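Long-range contacts in conserved hypothetical protein (Caulobacter vibrioides, PDB 1XFJ), which probably acts as a purine nucleoside phosphorylase of the YfiH/LACC1 family, splitting nucleosides with phosphate and deaminating adenosine: residues Val98-Thr102 with Arg148-Leu152; Arg125-Ala129 with Ala256-Glu260. One frame throughout, in Å; residues are numbered along the deposited sequence.

In the fold
Four segments alternate along the chain, so the two contacts cross. Val98-Thr102, at the end of strand 97-100, comes first, and Arg125-Ala129, at the start of strand 126-132, follows. Contact 1 then closes its loop when the chain reaches Arg148-Leu152 at the end of helix 141-151, while contact 2 waits for Ala256-Glu260 on the last strand, 253-259. Strands 97-100 and 126-132 are antiparallel neighbours in one sheet, joined by hydrogen bonds such as Ser100 O to Val127 N at 2.9 Å. Contact 1 sets a helix on one face of that sheet; contact 2 lays the sheet that contains strand 253-259 on the other. With centres about 9 Å apart, they bind helix and two sheets into successive layers.

Contact 1 of 2, residues Val98-Thr102 with Arg148-Leu152; sequences VVSKT and RMVEL
Val99 turns its side chain from strand 97-100 toward segment 148-152 and meets Arg148, Met149 (a selenomethionine) and Leu152 there. Its CB points at the helix without touching it, leaving the two methyl groups to make the contact. CG1, set anti to the backbone N (chi1 -178°), lodges between Met149 and Leu152: CG of Met149 and CD1 of Leu152 each lie 3.8 Å from this one methyl. CG2, on the backbone N side, reaches the start of the segment instead and rests 4.0 Å from CB of Arg148. The valine crosses Met149 at about a right angle, while Val99 and Leu152 run past each other in opposite directions. The CD1 methyl of Leu152 also reaches just beyond the strand, 4.2 Å from CB of Lys101; the rest of that lysine continues away, extended from CB outward. Arg148 offers the base of its chain, CB and CG; the bend at chi2 (78°) then carries the guanidinium away. There NH1 forms a salt bridge with OE2 of Glu151 at 2.9 Å, and NE makes a weak hydrogen bond to Ala81 O. At the end of the strand, Ser100 OG donates to Ala84 O and accepts from Thr102 N at 2.9 Å, an ST turn. No hydrogen bond joins the two segments. Ala128 of the adjoining strand packs against both Val99 and Met149, and Ile126 against Lys101 and Leu152, so the helix end spans two strands, the helix-on-sheet packing of an outer layer in this alpha-beta-beta-alpha fold.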
loop_
_atom_site.group_PDB
_atom_site.type_symbol
_atom_site.label_atom_id
_atom_site.label_comp_id
_atom_site.label_asym_id
_atom_site.label_seq_id
_atom_site.Cartn_x
_atom_site.Cartn_y
_atom_site.Cartn_z
ATOM N N VAL A 98 2.921 -8.466 3.024
ATOM C CA VAL A 98 4.111 -9.004 3.672
ATOM C C VAL A 98 3.919 -8.876 5.178
ATOM O O VAL A 98 3.721 -7.778 5.697
ATOM C CB VAL A 98 5.379 -8.243 3.230
ATOM C CG1 VAL A 98 6.612 -8.846 3.897
ATOM C CG2 VAL A 98 5.519 -8.314 1.714
ATOM N N VAL A 99 3.969 -10.012 5.871
ATOM C CA VAL A 99 3.763 -10.053 7.316
ATOM C C VAL A 99 5.005 -10.555 8.040
ATOM O O VAL A 99 5.695 -11.437 7.546
ATOM C CB VAL A 99 2.582 -10.991 7.652
ATOM C CG1 VAL A 99 2.318 -10.996 9.141
ATOM C CG2 VAL A 99 1.344 -10.554 6.881
ATOM N N SER A 100 5.281 -10.005 9.219
ATOM C CA SER A 100 6.455 -10.438 9.965
ATOM C C SER A 100 6.391 -10.176 11.462
ATOM O O SER A 100 5.733 -9.242 11.922
ATOM C CB SER A 100 7.712 -9.773 9.394
ATOM O OG SER A 100 8.879 -10.228 10.066
ATOM N N LYS A 101 7.089 -11.022 12.212
ATOM C CA LYS A 101 7.186 -10.908 13.663
ATOM C C LYS A 101 8.682 -10.893 13.959
ATOM O O LYS A 101 9.110 -11.021 15.106
ATOM C CB LYS A 101 6.545 -12.118 14.345
ATOM C CG LYS A 101 7.270 -13.434 14.095
ATOM C CD LYS A 101 6.615 -14.585 14.849
ATOM C CE LYS A 101 7.315 -15.905 14.566
ATOM N NZ LYS A 101 6.703 -17.029 15.328
ATOM N N THR A 102 9.472 -10.730 12.904
ATOM C CA THR A 102 10.925 -10.729 13.019
ATOM C C THR A 102 11.536 -9.328 13.002
ATOM O O THR A 102 11.357 -8.574 12.047
ATOM C CB THR A 102 11.546 -11.546 11.869
ATOM O OG1 THR A 102 10.968 -12.859 11.854
ATOM C CG2 THR A 102 13.053 -11.657 12.040
ATOM N N ARG A 148 -3.310 -13.703 8.547
ATOM C CA ARG A 148 -1.923 -14.157 8.562
ATOM C C ARG A 148 -1.230 -13.644 9.826
ATOM O O ARG A 148 -0.424 -14.350 10.436
ATOM C CB ARG A 148 -1.182 -13.661 7.315
ATOM C CG ARG A 148 -0.013 -14.546 6.893
ATOM C CD ARG A 148 -0.506 -15.791 6.160
ATOM N NE ARG A 148 0.584 -16.628 5.664
ATOM C CZ ARG A 148 1.191 -17.570 6.378
ATOM N NH1 ARG A 148 0.819 -17.805 7.629
ATOM N NH2 ARG A 148 2.176 -18.278 5.844
HETATM N N MSE A 149 -1.546 -12.414 10.222
HETATM C CA MSE A 149 -0.958 -11.839 11.427
HETATM C C MSE A 149 -1.413 -12.653 12.631
HETATM O O MSE A 149 -0.638 -12.913 13.554
HETATM C CB MSE A 149 -1.392 -10.380 11.592
HETATM C CG MSE A 149 -0.792 -9.435 10.571
HETATM SE SE MSE A 149 -1.580 -7.684 10.655
HETATM C CE MSE A 149 -0.731 -7.047 12.275
ATOM N N VAL A 150 -2.679 -13.058 12.618
ATOM C CA VAL A 150 -3.221 -13.851 13.713
ATOM C C VAL A 150 -2.509 -15.202 13.814
ATOM O O VAL A 150 -2.271 -15.703 14.917
ATOM C CB VAL A 150 -4.744 -14.049 13.549
ATOM C CG1 VAL A 150 -5.262 -15.044 14.580
ATOM C CG2 VAL A 150 -5.451 -12.711 13.718
ATOM N N GLU A 151 -2.155 -15.792 12.674
ATOM C CA GLU A 151 -1.441 -17.072 12.697
ATOM C C GLU A 151 -0.124 -16.921 13.447
ATOM O O GLU A 151 0.366 -17.870 14.059
ATOM C CB GLU A 151 -1.128 -17.569 11.284
ATOM C CG GLU A 151 -2.309 -18.081 10.494
ATOM C CD GLU A 151 -1.865 -18.843 9.260
ATOM O OE1 GLU A 151 -1.356 -19.970 9.410
ATOM O OE2 GLU A 151 -2.005 -18.311 8.141
ATOM N N LEU A 152 0.462 -15.729 13.387
ATOM C CA LEU A 152 1.726 -15.491 14.068
ATOM C C LEU A 152 1.528 -15.121 15.531
ATOM O O LEU A 152 2.500 -14.996 16.279
ATOM C CB LEU A 152 2.526 -14.396 13.360
ATOM C CG LEU A 152 2.945 -14.689 11.917
ATOM C CD1 LEU A 152 3.863 -13.581 11.425
ATOM C CD2 LEU A 152 3.654 -16.032 11.836
#

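Contact 2 of 2, residues Arg125-Ala129 with Ala256-Glu260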
loop_
_atom_site.group_PDB
_atom_site.type_symbol
_atom_site.label_atom_id
_atom_site.label_comp_id
_atom_site.label_asym_id
_atom_site.label_seq_id
_atom_site.Cartn_x
_atom_site.Cartn_y
_atom_site.Cartn_z
ATOM N N ARG A 125 3.629 -7.825 18.886
ATOM C CA ARG A 125 4.795 -7.368 18.136
ATOM C C ARG A 125 4.799 -8.007 16.750
ATOM O O ARG A 125 5.708 -8.755 16.390
ATOM C CB ARG A 125 6.089 -7.714 18.885
ATOM C CG ARG A 125 6.250 -7.007 20.232
ATOM C CD ARG A 125 6.476 -5.499 20.082
ATOM N NE ARG A 125 7.720 -5.192 19.371
ATOM C CZ ARG A 125 8.156 -3.962 19.110
ATOM N NH1 ARG A 125 7.456 -2.905 19.500
ATOM N NH2 ARG A 125 9.297 -3.787 18.453
ATOM N N ILE A 126 3.762 -7.706 15.974
ATOM C CA ILE A 126 3.626 -8.233 14.621
ATOM C C ILE A 126 3.248 -7.095 13.684
ATOM O O ILE A 126 2.390 -6.281 14.017
ATOM C CB ILE A 126 2.527 -9.317 14.562
ATOM C CG1 ILE A 126 2.969 -10.538 15.372
ATOM C CG2 ILE A 126 2.227 -9.691 13.114
ATOM C CD1 ILE A 126 1.882 -11.587 15.545
ATOM N N VAL A 127 3.888 -7.031 12.521
ATOM C CA VAL A 127 3.586 -5.974 11.558
ATOM C C VAL A 127 3.270 -6.549 10.182
ATOM O O VAL A 127 3.518 -7.725 9.913
ATOM C CB VAL A 127 4.768 -4.981 11.408
ATOM C CG1 VAL A 127 5.004 -4.236 12.722
ATOM C CG2 VAL A 127 6.024 -5.734 10.981
ATOM N N ALA A 128 2.715 -5.713 9.311
ATOM C CA ALA A 128 2.386 -6.148 7.957
ATOM C C ALA A 128 2.121 -4.966 7.034
ATOM O O ALA A 128 1.673 -3.907 7.471
ATOM C CB ALA A 128 1.164 -7.066 7.984
ATOM N N ALA A 129 2.423 -5.162 5.755
ATOM C CA ALA A 129 2.185 -4.154 4.728
ATOM C C ALA A 129 1.351 -4.857 3.664
ATOM O O ALA A 129 1.709 -5.947 3.214
ATOM C CB ALA A 129 3.503 -3.674 4.138
ATOM N N ALA A 256 6.040 1.097 3.895
ATOM C CA ALA A 256 6.591 -0.014 4.658
ATOM C C ALA A 256 6.573 0.184 6.160
ATOM O O ALA A 256 6.429 1.299 6.659
ATOM C CB ALA A 256 8.017 -0.296 4.191
ATOM N N ILE A 257 6.736 -0.922 6.874
ATOM C CA ILE A 257 6.731 -0.895 8.324
ATOM C C ILE A 257 7.676 -1.984 8.815
ATOM O O ILE A 257 7.871 -2.997 8.143
ATOM C CB ILE A 257 5.292 -1.122 8.859
ATOM C CG1 ILE A 257 5.267 -0.983 10.381
ATOM C CG2 ILE A 257 4.774 -2.490 8.413
ATOM C CD1 ILE A 257 3.851 -0.898 10.948
ATOM N N THR A 258 8.273 -1.773 9.979
ATOM C CA THR A 258 9.212 -2.752 10.505
ATOM C C THR A 258 9.271 -2.756 12.022
ATOM O O THR A 258 8.985 -1.751 12.674
ATOM C CB THR A 258 10.638 -2.467 9.985
ATOM O OG1 THR A 258 11.537 -3.480 10.452
ATOM C CG2 THR A 258 11.121 -1.111 10.487
ATOM N N LEU A 259 9.634 -3.909 12.571
ATOM C CA LEU A 259 9.817 -4.064 14.005
ATOM C C LEU A 259 11.306 -3.763 14.153
ATOM O O LEU A 259 12.143 -4.516 13.657
ATOM C CB LEU A 259 9.523 -5.505 14.433
ATOM C CG LEU A 259 8.060 -5.960 14.361
ATOM C CD1 LEU A 259 7.960 -7.460 14.585
ATOM C CD2 LEU A 259 7.241 -5.204 15.397
ATOM N N GLU A 260 11.637 -2.657 14.809
ATOM C CA GLU A 260 13.036 -2.270 14.971
ATOM C C GLU A 260 13.872 -3.307 15.708
ATOM O O GLU A 260 13.310 -4.030 16.554
ATOM C CB GLU A 260 13.119 -0.925 15.697
ATOM C CG GLU A 260 12.596 0.245 14.879
ATOM C CD GLU A 260 12.535 1.536 15.671
ATOM O OE1 GLU A 260 12.271 2.593 15.062
ATOM O OE2 GLU A 260 12.743 1.497 16.901
HETATM O O HOH W 1 11.475 -5.503 17.866
#
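The interface between the two central sheets of the alpha-beta-beta-alpha sandwich is formed here by Val127, Ile257 and Leu259, which project from strands 126-132 and 253-259 into the space between them. The short strand segments run nearly antiparallel, at 163°, with their axes 6.4 Å apart, and no direct hydrogen bond links them: they pack face to face. CG1 of Val127 approaches CD2 of Leu259 to 3.6 Å, while Val127 CB sits 3.9 Å from Ile257 CG2. That same isoleucine methyl presses on the opposing backbone, 3.5 Å from Ala128 O. Leu259 CD2 meets both Val127 and the guanidinium of Arg125, while CD1 lies against Arg125 O at 3.2 Å. Val120 and Leu118 of strand 115-121 add to the apolar layer around Ile257. Arg125, in a G1 beta bulge with Ile126 opposite Asp121, curls back through bends at chi2 and chi3, bringing one guanidinium face over CD2 of Leu259, toward the rim of the group. Pro18 O and Gly19 O receive hydrogen bonds from NH1 and NH2. In the guanidinium plane, at its edge, a water accepts from Arg125 NH2 at 2.8 Å and donates to Glu260 O at 2.7 Å.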